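Lv-ranaspumin (Lv-RSN-1) (Leptodactylus vastus, PDB 4K82) acts as a surfactant protein of the frog's foam nest, where it probably lowers surface tension and helps the foam form and last. Local coordinates at residues Asp28-Leu33 / Thr108-Val113; Leu121-Leu126 / Pro167-Gly172; Val135-Asp140 / Ile161-Leu166; Tyr143-Glu148 / Lys157-Ile162. One frame throughout, in Å; residues are numbered along the deposited sequence.

Interaction 1 lies nearest the centre of the chain and joins apolar side chains of helices 29-42 and 107-121. Interaction 2 lies further out; it joins the loops after helices 107-121 and 152-165 through the C125-C168 disulfide. Interactions 3 and 4 share the helix pair 133-144 and 152-165, with centres about 9 Å apart. Interaction 3 mixes a buried phenylalanine with charged groups along its border. Interaction 4, the furthest from the centre, adds a water bridge to a small apolar patch. Interactions 1 and 3 touch through the D28-K139 salt bridge and packing on V135. Interactions 2 and 3 touch where V169 and L170 pack on L163.

Interaction 1 of 4, residues Asp28-Leu33 / Thr108-Val113; sequences DLLVEL and TVFNAV
V31 and V113 bring their CA atoms within 6.6 Å of each other where helix segments 29-33 and 108-113 cross, with axes 9.3 Å apart at closest approach and a crossing angle of -39°. The side-chain contacts are all apolar. V31 uses one methyl, CG2, for two partners. This methyl stands 4.1 Å from V113 CG2. It also reaches V109 CG1, one helical turn earlier on the same face. V31 crosses both of these valines at about a right angle. The placement of the methyl follows from the V31 torsion: CG1 is anti to the backbone N (chi1 166°), which leaves CG2 beside that N and facing the other helix. The second V113 methyl, CG1, packs 3.7 Å from the backbone carbonyl O of V31. V113 therefore covers both the side chain and the main chain of this residue.

L30 forks over the other half of the contact. Its CD2 meets V109 CG1 at 4.2 Å. Its CD1 comes to the edge of the F110 ring, near the ring plane, at 4.1 Å from CD2 of that ring.

The pair is embedded among further contacts. L30 also touches L23 of helix 14-24. F110 packs on A34 and C38 of the same helix 29-42, and its ring meets that of Y97 of helix 89-102. On helix 196-212, N212 meets V109 and N209 meets V113.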
loop_
_atom_site.group_PDB
_atom_site.type_symbol
_atom_site.label_atom_id
_atom_site.label_comp_id
_atom_site.label_asym_id
_atom_site.label_seq_id
_atom_site.Cartn_x
_atom_site.Cartn_y
_atom_site.Cartn_z
ATOM N N ASP A 28 2.910 4.785 -10.161
ATOM C CA ASP A 28 2.216 4.277 -8.983
ATOM C C ASP A 28 2.152 5.293 -7.863
ATOM O O ASP A 28 1.801 4.935 -6.752
ATOM C CB ASP A 28 2.926 3.029 -8.471
ATOM C CG ASP A 28 2.865 1.898 -9.459
ATOM O OD1 ASP A 28 1.901 1.883 -10.250
ATOM O OD2 ASP A 28 3.774 1.044 -9.457
ATOM N N LEU A 29 2.507 6.541 -8.156
ATOM C CA LEU A 29 2.718 7.532 -7.106
ATOM C C LEU A 29 1.533 7.693 -6.163
ATOM O O LEU A 29 1.722 7.675 -4.954
ATOM C CB LEU A 29 3.105 8.884 -7.695
ATOM C CG LEU A 29 3.463 9.954 -6.668
ATOM C CD1 LEU A 29 4.613 9.486 -5.779
ATOM C CD2 LEU A 29 3.820 11.259 -7.364
ATOM N N LEU A 30 0.327 7.860 -6.702
ATOM C CA LEU A 30 -0.840 8.084 -5.841
ATOM C C LEU A 30 -1.041 6.913 -4.877
ATOM O O LEU A 30 -1.251 7.105 -3.674
ATOM C CB LEU A 30 -2.111 8.316 -6.660
ATOM C CG LEU A 30 -3.353 8.517 -5.778
ATOM C CD1 LEU A 30 -3.189 9.733 -4.872
ATOM C CD2 LEU A 30 -4.636 8.621 -6.605
ATOM N N VAL A 31 -0.974 5.698 -5.406
ATOM C CA VAL A 31 -1.112 4.498 -4.586
ATOM C C VAL A 31 -0.036 4.433 -3.505
ATOM O O VAL A 31 -0.334 4.173 -2.335
ATOM C CB VAL A 31 -1.071 3.227 -5.463
ATOM C CG1 VAL A 31 -0.869 1.978 -4.608
ATOM C CG2 VAL A 31 -2.347 3.126 -6.304
ATOM N N GLU A 32 1.212 4.732 -3.877
ATOM C CA GLU A 32 2.312 4.652 -2.928
ATOM C C GLU A 32 2.183 5.702 -1.826
ATOM O O GLU A 32 2.496 5.432 -0.661
ATOM C CB GLU A 32 3.651 4.803 -3.650
ATOM C CG GLU A 32 3.958 3.639 -4.586
ATOM C CD GLU A 32 5.270 3.811 -5.324
ATOM O OE1 GLU A 32 5.461 4.873 -5.954
ATOM O OE2 GLU A 32 6.106 2.885 -5.267
ATOM N N LEU A 33 1.735 6.903 -2.197
ATOM C CA LEU A 33 1.547 7.963 -1.219
ATOM C C LEU A 33 0.424 7.606 -0.266
ATOM O O LEU A 33 0.515 7.899 0.927
ATOM C CB LEU A 33 1.249 9.313 -1.886
ATOM C CG LEU A 33 2.423 9.891 -2.670
ATOM C CD1 LEU A 33 2.011 11.221 -3.296
ATOM C CD2 LEU A 33 3.648 10.060 -1.771
ATOM N N THR A 108 -11.477 7.868 -4.600
ATOM C CA THR A 108 -11.957 6.495 -4.605
ATOM C C THR A 108 -10.780 5.524 -4.543
ATOM O O THR A 108 -10.801 4.552 -3.787
ATOM C CB THR A 108 -12.818 6.193 -5.839
ATOM O OG1 THR A 108 -13.958 7.062 -5.839
ATOM C CG2 THR A 108 -13.281 4.745 -5.812
ATOM N N VAL A 109 -9.750 5.798 -5.342
ATOM C CA VAL A 109 -8.536 4.993 -5.324
ATOM C C VAL A 109 -7.816 5.199 -4.000
ATOM O O VAL A 109 -7.440 4.236 -3.331
ATOM C CB VAL A 109 -7.596 5.346 -6.498
ATOM C CG1 VAL A 109 -6.218 4.730 -6.291
ATOM C CG2 VAL A 109 -8.196 4.876 -7.813
ATOM N N PHE A 110 -7.643 6.460 -3.610
ATOM C CA PHE A 110 -6.974 6.768 -2.352
ATOM C C PHE A 110 -7.602 6.043 -1.162
ATOM O O PHE A 110 -6.907 5.394 -0.383
ATOM C CB PHE A 110 -6.972 8.276 -2.086
ATOM C CG PHE A 110 -6.082 8.680 -0.943
ATOM C CD1 PHE A 110 -6.531 8.599 0.365
ATOM C CD2 PHE A 110 -4.790 9.127 -1.177
ATOM C CE1 PHE A 110 -5.714 8.954 1.423
ATOM C CE2 PHE A 110 -3.969 9.495 -0.118
ATOM C CZ PHE A 110 -4.432 9.408 1.178
ATOM N N ASN A 111 -8.918 6.146 -1.030
ATOM C CA ASN A 111 -9.601 5.544 0.108
ATOM C C ASN A 111 -9.567 4.018 0.084
ATOM O O ASN A 111 -9.440 3.381 1.132
ATOM C CB ASN A 111 -11.043 6.056 0.210
ATOM C CG ASN A 111 -11.109 7.535 0.542
ATOM O OD1 ASN A 111 -10.164 8.093 1.104
ATOM N ND2 ASN A 111 -12.221 8.180 0.197
ATOM N N ALA A 112 -9.654 3.437 -1.111
ATOM C CA ALA A 112 -9.593 1.986 -1.251
ATOM C C ALA A 112 -8.217 1.477 -0.838
ATOM O O ALA A 112 -8.096 0.458 -0.166
ATOM C CB ALA A 112 -9.906 1.567 -2.685
ATOM N N VAL A 113 -7.176 2.194 -1.254
ATOM C CA VAL A 113 -5.809 1.850 -0.850
ATOM C C VAL A 113 -5.624 2.038 0.658
ATOM O O VAL A 113 -4.990 1.221 1.331
ATOM C CB VAL A 113 -4.774 2.701 -1.609
ATOM C CG1 VAL A 113 -3.381 2.462 -1.056
ATOM C CG2 VAL A 113 -4.812 2.386 -3.106
#

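Interaction 2 of 4, residues Leu121-Leu126 / Pro167-Gly172; sequences LDNKCL and PCVLGG
N123 is the first residue of segment 121-126 to meet segment 167-172. Its CB lies 3.4 Å from the carbonyl O of C168. Its amide swings toward V169, with ND2 4.0 Å from the CG2 methyl there. CG of N123 is anti to its own carbonyl carbon (chi1 -63°), a setting that carries the amide across to V169. The backbone is tight at this point. N123 O and C168 O are 3.0 Å apart, and both are acceptors, so no bond joins them. C168 O accepts instead from G171 N, within its own segment.

K124 comes next, with a positive phi of 65°. It contributes through its main chain: its carbonyl O is 3.7 Å from C168 CB. The rest of the K124 side chain turns from the other segment.

C125 follows and is buried. Its sulfur faces C168, and C125 and C168 form a disulfide. C168 was modelled in two conformers. In the one given, the SG atoms of C125 and C168 are 3.2 Å apart, longer than a bonded sulfur pair, so the detailed geometry of the bridge is doubtful here. C125 SG also lies 3.7 Å from V169 N. M120 of helix 107-121 touches both C125 and V169.

Residues M120 to C125 form a Schellman motif that ends helix 107-121, with K124 as its C-prime residue, C125 N bonding back to M120 O and K124 N to L121 O. The disulfide ties this helix end to the short 3-10 segment after helix 152-165, a covalent link between two interhelical turns of an all-helical region.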
loop_
_atom_site.group_PDB
_atom_site.type_symbol
_atom_site.label_atom_id
_atom_site.label_comp_id
_atom_site.label_asym_id
_atom_site.label_seq_id
_atom_site.Cartn_x
_atom_site.Cartn_y
_atom_site.Cartn_z
ATOM N N LEU A 121 -1.971 -3.459 8.260
ATOM C CA LEU A 121 -1.372 -3.106 9.538
ATOM C C LEU A 121 -1.899 -4.030 10.636
ATOM O O LEU A 121 -1.151 -4.446 11.517
ATOM C CB LEU A 121 -1.679 -1.647 9.892
ATOM C CG LEU A 121 -1.025 -0.589 8.997
ATOM C CD1 LEU A 121 -1.571 0.795 9.316
ATOM C CD2 LEU A 121 0.494 -0.627 9.139
ATOM N N ASP A 122 -3.186 -4.348 10.567
ATOM C CA ASP A 122 -3.805 -5.200 11.581
ATOM C C ASP A 122 -3.266 -6.640 11.522
ATOM O O ASP A 122 -3.468 -7.427 12.447
ATOM C CB ASP A 122 -5.330 -5.154 11.468
ATOM C CG ASP A 122 -5.925 -3.875 12.053
ATOM O OD1 ASP A 122 -5.289 -3.271 12.944
ATOM O OD2 ASP A 122 -7.030 -3.476 11.627
ATOM N N ASN A 123 -2.567 -6.963 10.438
ATOM C CA ASN A 123 -1.888 -8.255 10.289
ATOM C C ASN A 123 -0.387 -8.186 10.560
ATOM O O ASN A 123 0.359 -9.120 10.241
ATOM C CB ASN A 123 -2.128 -8.823 8.891
ATOM C CG ASN A 123 -3.591 -9.114 8.624
ATOM O OD1 ASN A 123 -4.367 -9.346 9.550
ATOM N ND2 ASN A 123 -3.973 -9.115 7.354
ATOM N N LYS A 124 0.048 -7.068 11.131
ATOM C CA LYS A 124 1.442 -6.851 11.492
ATOM C C LYS A 124 2.356 -6.790 10.263
ATOM O O LYS A 124 3.510 -7.218 10.306
ATOM C CB LYS A 124 1.930 -7.914 12.486
ATOM C CG LYS A 124 1.022 -8.109 13.695
ATOM C CD LYS A 124 0.800 -6.807 14.443
ATOM C CE LYS A 124 0.009 -7.036 15.724
ATOM N NZ LYS A 124 -1.279 -7.740 15.469
ATOM N N CYS A 125 1.837 -6.227 9.176
ATOM C CA CYS A 125 2.621 -6.097 7.941
ATOM C C CYS A 125 3.469 -4.834 7.845
ATOM O O CYS A 125 4.104 -4.613 6.818
ATOM C CB CYS A 125 1.711 -6.123 6.722
ATOM S SG CYS A 125 0.909 -7.687 6.450
ATOM N N LEU A 126 3.472 -3.991 8.875
ATOM C CA LEU A 126 4.260 -2.761 8.809
ATOM C C LEU A 126 5.712 -2.918 8.307
ATOM O O LEU A 126 6.115 -2.204 7.396
ATOM C CB LEU A 126 4.222 -2.000 10.139
ATOM C CG LEU A 126 5.063 -0.733 10.124
ATOM C CD1 LEU A 126 4.431 0.311 9.224
ATOM C CD2 LEU A 126 5.246 -0.207 11.534
ATOM N N PRO A 167 4.432 -13.198 4.526
ATOM C CA PRO A 167 3.779 -14.115 5.471
ATOM C C PRO A 167 2.939 -13.424 6.539
ATOM O O PRO A 167 2.047 -14.040 7.109
ATOM C CB PRO A 167 4.955 -14.854 6.123
ATOM C CG PRO A 167 6.126 -13.955 5.946
ATOM C CD PRO A 167 5.902 -13.267 4.632
ATOM N N CYS A 168 3.237 -12.160 6.812
ATOM C CA CYS A 168 2.455 -11.381 7.758
ATOM C C CYS A 168 0.953 -11.370 7.423
ATOM O O CYS A 168 0.112 -11.370 8.323
ATOM C CB CYS A 168 3.017 -9.956 7.843
ATOM S SG CYS A 168 3.705 -9.313 6.284
ATOM N N VAL A 169 0.618 -11.390 6.133
ATOM C CA VAL A 169 -0.784 -11.360 5.712
ATOM C C VAL A 169 -1.518 -12.647 6.089
ATOM O O VAL A 169 -2.748 -12.666 6.167
ATOM C CB VAL A 169 -0.944 -11.065 4.204
ATOM C CG1 VAL A 169 -0.957 -12.349 3.410
ATOM C CG2 VAL A 169 -2.226 -10.301 3.951
ATOM N N LEU A 170 -0.765 -13.713 6.350
ATOM C CA LEU A 170 -1.367 -14.971 6.801
ATOM C C LEU A 170 -1.899 -14.849 8.231
ATOM O O LEU A 170 -2.657 -15.698 8.700
ATOM C CB LEU A 170 -0.361 -16.121 6.713
ATOM C CG LEU A 170 0.373 -16.303 5.382
ATOM C CD1 LEU A 170 1.352 -17.472 5.436
ATOM C CD2 LEU A 170 -0.620 -16.484 4.250
ATOM N N GLY A 171 -1.476 -13.803 8.929
ATOM C CA GLY A 171 -1.971 -13.518 10.267
ATOM C C GLY A 171 -1.650 -14.581 11.301
ATOM O O GLY A 171 -2.462 -14.845 12.185
ATOM N N GLY A 172 -0.476 -15.195 11.192
ATOM C CA GLY A 172 -0.050 -16.190 12.159
ATOM C C GLY A 172 -0.315 -17.630 11.756
ATOM O O GLY A 172 0.271 -18.551 12.325
#

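Interaction 3 of 4, residues Val135-Asp140 / Ile161-Leu166; sequences VKFLKD and IILERL
F137, which buries the most surface here, meets L166 and I162 across antiparallel helix segments whose axes run at 172°. L166 CD2 sits over the centre of one face of the F137 ring, 3.7 Å from the centroid and 9° off the ring normal, a CH-pi contact. I162 comes to the ring edge, near its plane, with CG2 3.5 Å from CE1 of F137. CG of F137 is anti to the backbone N (chi1 176°), which sends the ring across to the other helix. An alanine here is likely to open a gap between the helices and leave the L166 methyl and I162 CG2 without their aromatic partner.

CD1 of I162 lies 3.7 Å from CB of D140. Beside these apolar contacts, OD2 of D140 and NH2 of R165 form a salt bridge, but they are modelled too close, so its exact geometry is doubtful.

K136 NZ stands 4.2 Å from R165 NE, a buried atom with no partner in the model. The contact thus pairs an apolar centre with a charged border, where the carboxylate of D140 probably balances part of the positive charge of K136 and R165.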
loop_
_atom_site.group_PDB
_atom_site.type_symbol
_atom_site.label_atom_id
_atom_site.label_comp_id
_atom_site.label_asym_id
_atom_site.label_seq_id
_atom_site.Cartn_x
_atom_site.Cartn_y
_atom_site.Cartn_z
ATOM N N VAL A 135 2.871 -2.377 -2.693
ATOM C CA VAL A 135 2.508 -2.156 -4.088
ATOM C C VAL A 135 2.918 -3.358 -4.946
ATOM O O VAL A 135 2.179 -3.755 -5.849
ATOM C CB VAL A 135 3.104 -0.844 -4.638
ATOM C CG1 VAL A 135 2.722 -0.652 -6.099
ATOM C CG2 VAL A 135 2.624 0.335 -3.806
ATOM N N LYS A 136 4.074 -3.944 -4.633
ATOM C CA LYS A 136 4.564 -5.162 -5.298
ATOM C C LYS A 136 3.573 -6.317 -5.155
ATOM O O LYS A 136 3.349 -7.104 -6.083
ATOM C CB LYS A 136 5.880 -5.609 -4.661
ATOM C CG LYS A 136 7.146 -5.149 -5.354
ATOM C CD LYS A 136 8.367 -5.907 -4.818
ATOM C CE LYS A 136 8.290 -7.413 -5.098
ATOM N NZ LYS A 136 7.608 -8.198 -4.022
ATOM N N PHE A 137 3.009 -6.428 -3.959
ATOM C CA PHE A 137 2.031 -7.459 -3.639
ATOM C C PHE A 137 0.766 -7.267 -4.474
ATOM O O PHE A 137 0.205 -8.232 -5.026
ATOM C CB PHE A 137 1.744 -7.378 -2.135
ATOM C CG PHE A 137 0.670 -8.317 -1.643
ATOM C CD1 PHE A 137 0.781 -9.687 -1.801
ATOM C CD2 PHE A 137 -0.423 -7.818 -0.957
ATOM C CE1 PHE A 137 -0.199 -10.542 -1.322
ATOM C CE2 PHE A 137 -1.403 -8.665 -0.463
ATOM C CZ PHE A 137 -1.294 -10.028 -0.651
ATOM N N LEU A 138 0.324 -6.021 -4.587
ATOM C CA LEU A 138 -0.869 -5.729 -5.364
ATOM C C LEU A 138 -0.633 -6.031 -6.840
ATOM O O LEU A 138 -1.514 -6.569 -7.507
ATOM C CB LEU A 138 -1.317 -4.281 -5.170
ATOM C CG LEU A 138 -1.627 -3.866 -3.737
ATOM C CD1 LEU A 138 -1.956 -2.384 -3.717
ATOM C CD2 LEU A 138 -2.788 -4.687 -3.194
ATOM N N LYS A 139 0.557 -5.692 -7.336
ATOM C CA LYS A 139 0.927 -6.003 -8.718
ATOM C C LYS A 139 0.854 -7.506 -8.994
ATOM O O LYS A 139 0.286 -7.936 -10.005
ATOM C CB LYS A 139 2.339 -5.487 -9.029
ATOM C CG LYS A 139 2.487 -3.984 -9.073
ATOM C CD LYS A 139 3.967 -3.633 -9.208
ATOM C CE LYS A 139 4.203 -2.135 -9.238
ATOM N NZ LYS A 139 3.923 -1.564 -10.578
ATOM N N ASP A 140 1.429 -8.308 -8.105
ATOM C CA ASP A 140 1.400 -9.760 -8.268
ATOM C C ASP A 140 -0.028 -10.305 -8.251
ATOM O O ASP A 140 -0.387 -11.180 -9.041
ATOM C CB ASP A 140 2.201 -10.439 -7.162
ATOM C CG ASP A 140 3.692 -10.310 -7.365
ATOM O OD1 ASP A 140 4.126 -10.373 -8.532
ATOM O OD2 ASP A 140 4.421 -10.139 -6.361
ATOM N N ILE A 161 3.273 -18.856 -3.830
ATOM C CA ILE A 161 4.539 -18.164 -4.037
ATOM C C ILE A 161 4.449 -16.733 -3.517
ATOM O O ILE A 161 5.358 -16.241 -2.837
ATOM C CB ILE A 161 4.907 -18.154 -5.533
ATOM C CG1 ILE A 161 5.333 -19.558 -5.972
ATOM C CG2 ILE A 161 5.995 -17.120 -5.823
ATOM C CD1 ILE A 161 5.355 -19.757 -7.477
ATOM N N ILE A 162 3.335 -16.074 -3.816
ATOM C CA ILE A 162 3.163 -14.679 -3.431
ATOM C C ILE A 162 3.094 -14.520 -1.916
ATOM O O ILE A 162 3.755 -13.645 -1.337
ATOM C CB ILE A 162 1.895 -14.074 -4.083
ATOM C CG1 ILE A 162 2.103 -13.913 -5.590
ATOM C CG2 ILE A 162 1.559 -12.710 -3.447
ATOM C CD1 ILE A 162 0.809 -13.739 -6.375
ATOM N N LEU A 163 2.296 -15.355 -1.262
ATOM C CA LEU A 163 2.119 -15.230 0.180
ATOM C C LEU A 163 3.370 -15.591 0.951
ATOM O O LEU A 163 3.579 -15.102 2.064
ATOM C CB LEU A 163 0.955 -16.078 0.670
ATOM C CG LEU A 163 -0.395 -15.681 0.083
ATOM C CD1 LEU A 163 -1.468 -16.639 0.558
ATOM C CD2 LEU A 163 -0.759 -14.243 0.423
ATOM N N GLU A 164 4.197 -16.448 0.362
ATOM C CA GLU A 164 5.425 -16.864 1.020
ATOM C C GLU A 164 6.377 -15.684 1.229
ATOM O O GLU A 164 7.163 -15.672 2.177
ATOM C CB GLU A 164 6.111 -17.985 0.247
ATOM C CG GLU A 164 6.979 -18.833 1.145
ATOM C CD GLU A 164 7.573 -20.014 0.433
ATOM O OE1 GLU A 164 7.887 -19.879 -0.768
ATOM O OE2 GLU A 164 7.718 -21.078 1.080
ATOM N N ARG A 165 6.285 -14.685 0.357
ATOM C CA ARG A 165 7.116 -13.487 0.478
ATOM C C ARG A 165 6.490 -12.443 1.400
ATOM O O ARG A 165 7.166 -11.527 1.871
ATOM C CB ARG A 165 7.382 -12.882 -0.899
ATOM C CG ARG A 165 7.887 -13.879 -1.927
ATOM C CD ARG A 165 8.072 -13.191 -3.272
ATOM N NE ARG A 165 6.929 -12.330 -3.568
ATOM C CZ ARG A 165 6.143 -12.458 -4.631
ATOM N NH1 ARG A 165 6.379 -13.406 -5.532
ATOM N NH2 ARG A 165 5.125 -11.625 -4.800
ATOM N N LEU A 166 5.196 -12.581 1.662
ATOM C CA LEU A 166 4.525 -11.677 2.586
ATOM C C LEU A 166 3.730 -12.449 3.649
ATOM O O LEU A 166 2.501 -12.354 3.689
ATOM C CB LEU A 166 3.608 -10.725 1.813
ATOM C CG LEU A 166 3.056 -9.507 2.558
ATOM C CD1 LEU A 166 4.109 -8.428 2.716
ATOM C CD2 LEU A 166 1.825 -8.956 1.855
#

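Interaction 4 of 4, residues Tyr143-Glu148 / Lys157-Ile162; sequences YKVCIE and KDLKII
V145 and K144 meet D158, L159 and I162 near the turn of an alpha-helical hairpin, in which antiparallel helices 133-144 and 152-165 are joined by a short loop. V145 is the first residue to leave helical geometry after helix 133-144. The backbones run close here, with the CA atoms of K144 and D158 6.4 Å apart.

The apolar part centres on one methyl, V145 CG2. It packs 3.7 Å from I162 CD1 and 4.1 Å from L159 CD1. With CG1 anti to the backbone N (chi1 173°), CG2 is the methyl turned to L159 and I162. K144 adds its CB to the same patch, 4.3 Å from I162 CD1. L159 also touches F179 of helix 175-180 and L202 of helix 196-212. Next in the chain, C146 bonds to C207, so a disulfide fixes this end of the hairpin to helix 196-212.

The polar part involves the main chain of K144 and the carboxylate of D158. K144 O and D158 OD2 are both acceptors and do not bond directly. A single water spans them, donating to K144 O at 2.7 Å and to D158 OD2 at 2.5 Å.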
loop_
_atom_site.group_PDB
_atom_site.type_symbol
_atom_site.label_atom_id
_atom_site.label_comp_id
_atom_site.label_asym_id
_atom_site.label_seq_id
_atom_site.Cartn_x
_atom_site.Cartn_y
_atom_site.Cartn_z
ATOM N N TYR A 143 -1.942 -9.525 -11.620
ATOM C CA TYR A 143 -1.571 -10.251 -12.836
ATOM C C TYR A 143 -1.501 -11.775 -12.701
ATOM O O TYR A 143 -1.421 -12.489 -13.707
ATOM C CB TYR A 143 -0.271 -9.679 -13.427
ATOM C CG TYR A 143 -0.441 -8.246 -13.891
ATOM C CD1 TYR A 143 -1.044 -7.957 -15.108
ATOM C CD2 TYR A 143 -0.032 -7.181 -13.093
ATOM C CE1 TYR A 143 -1.216 -6.648 -15.533
ATOM C CE2 TYR A 143 -0.201 -5.872 -13.509
ATOM C CZ TYR A 143 -0.791 -5.609 -14.725
ATOM O OH TYR A 143 -0.953 -4.300 -15.134
ATOM N N LYS A 144 -1.559 -12.287 -11.477
ATOM C CA LYS A 144 -1.403 -13.724 -11.269
ATOM C C LYS A 144 -2.552 -14.380 -10.507
ATOM O O LYS A 144 -2.694 -15.605 -10.550
ATOM C CB LYS A 144 -0.092 -14.023 -10.540
ATOM C CG LYS A 144 1.156 -13.429 -11.210
ATOM C CD LYS A 144 2.399 -13.641 -10.346
ATOM C CE LYS A 144 3.660 -13.154 -11.060
ATOM N NZ LYS A 144 4.900 -13.565 -10.344
ATOM N N VAL A 145 -3.359 -13.587 -9.799
ATOM C CA VAL A 145 -4.379 -14.172 -8.923
ATOM C C VAL A 145 -5.790 -13.688 -9.244
ATOM O O VAL A 145 -6.698 -14.497 -9.465
ATOM C CB VAL A 145 -4.058 -13.905 -7.420
ATOM C CG1 VAL A 145 -5.208 -14.356 -6.523
ATOM C CG2 VAL A 145 -2.757 -14.595 -7.036
ATOM N N CYS A 146 -5.976 -12.372 -9.264
ATOM C CA CYS A 146 -7.302 -11.784 -9.443
ATOM C C CYS A 146 -7.626 -11.641 -10.918
ATOM O O CYS A 146 -7.917 -10.545 -11.388
ATOM C CB CYS A 146 -7.367 -10.410 -8.772
ATOM S SG CYS A 146 -6.914 -10.433 -7.030
ATOM N N ILE A 147 -7.584 -12.759 -11.637
ATOM C CA ILE A 147 -7.566 -12.743 -13.096
ATOM C C ILE A 147 -8.773 -13.456 -13.704
ATOM O O ILE A 147 -9.488 -14.198 -13.020
ATOM C CB ILE A 147 -6.271 -13.387 -13.642
ATOM C CG1 ILE A 147 -6.149 -14.839 -13.169
ATOM C CG2 ILE A 147 -5.049 -12.585 -13.212
ATOM C CD1 ILE A 147 -4.969 -15.587 -13.789
ATOM N N GLU A 148 -8.989 -13.218 -14.997
ATOM C CA GLU A 148 -10.061 -13.866 -15.744
ATOM C C GLU A 148 -9.491 -14.997 -16.578
ATOM O O GLU A 148 -8.379 -14.896 -17.085
ATOM C CB GLU A 148 -10.729 -12.883 -16.702
ATOM C CG GLU A 148 -11.328 -11.648 -16.070
ATOM C CD GLU A 148 -12.119 -10.833 -17.077
ATOM O OE1 GLU A 148 -12.426 -11.372 -18.166
ATOM O OE2 GLU A 148 -12.436 -9.660 -16.784
ATOM N N LYS A 157 -1.146 -22.210 -6.949
ATOM C CA LYS A 157 0.309 -22.259 -6.936
ATOM C C LYS A 157 0.919 -20.857 -6.907
ATOM O O LYS A 157 1.871 -20.596 -6.163
ATOM C CB LYS A 157 0.825 -23.030 -8.155
ATOM C CG LYS A 157 1.330 -24.416 -7.828
ATOM C CD LYS A 157 2.433 -24.840 -8.788
ATOM C CE LYS A 157 3.669 -23.967 -8.620
ATOM N NZ LYS A 157 4.694 -24.269 -9.649
ATOM N N ASP A 158 0.374 -19.954 -7.716
ATOM C CA ASP A 158 0.897 -18.590 -7.772
ATOM C C ASP A 158 0.651 -17.866 -6.455
ATOM O O ASP A 158 1.478 -17.085 -5.993
ATOM C CB ASP A 158 0.280 -17.806 -8.925
ATOM C CG ASP A 158 0.911 -18.160 -10.269
ATOM O OD1 ASP A 158 1.996 -18.789 -10.269
ATOM O OD2 ASP A 158 0.329 -17.816 -11.323
ATOM N N LEU A 159 -0.498 -18.124 -5.846
ATOM C CA LEU A 159 -0.814 -17.459 -4.591
ATOM C C LEU A 159 0.139 -17.927 -3.504
ATOM O O LEU A 159 0.564 -17.134 -2.652
ATOM C CB LEU A 159 -2.266 -17.747 -4.200
ATOM C CG LEU A 159 -2.782 -17.071 -2.930
ATOM C CD1 LEU A 159 -2.787 -15.576 -3.105
ATOM C CD2 LEU A 159 -4.176 -17.586 -2.591
ATOM N N LYS A 160 0.491 -19.209 -3.540
ATOM C CA LYS A 160 1.422 -19.783 -2.572
ATOM C C LYS A 160 2.777 -19.075 -2.619
ATOM O O LYS A 160 3.350 -18.736 -1.582
ATOM C CB LYS A 160 1.598 -21.278 -2.836
ATOM C CG LYS A 160 2.110 -22.071 -1.654
ATOM C CD LYS A 160 2.039 -23.573 -1.917
ATOM C CE LYS A 160 0.719 -23.981 -2.575
ATOM N NZ LYS A 160 0.398 -25.428 -2.388
ATOM N N ILE A 161 3.273 -18.856 -3.830
ATOM C CA ILE A 161 4.539 -18.164 -4.037
ATOM C C ILE A 161 4.449 -16.733 -3.517
ATOM O O ILE A 161 5.358 -16.241 -2.837
ATOM C CB ILE A 161 4.907 -18.154 -5.533
ATOM C CG1 ILE A 161 5.333 -19.558 -5.972
ATOM C CG2 ILE A 161 5.995 -17.120 -5.823
ATOM C CD1 ILE A 161 5.355 -19.757 -7.477
ATOM N N ILE A 162 3.335 -16.074 -3.816
ATOM C CA ILE A 162 3.163 -14.679 -3.431
ATOM C C ILE A 162 3.094 -14.520 -1.916
ATOM O O ILE A 162 3.755 -13.645 -1.337
ATOM C CB ILE A 162 1.895 -14.074 -4.083
ATOM C CG1 ILE A 162 2.103 -13.913 -5.590
ATOM C CG2 ILE A 162 1.559 -12.710 -3.447
ATOM C CD1 ILE A 162 0.809 -13.739 -6.375
HETATM O O HOH W 1 -2.027 -17.686 -12.089
#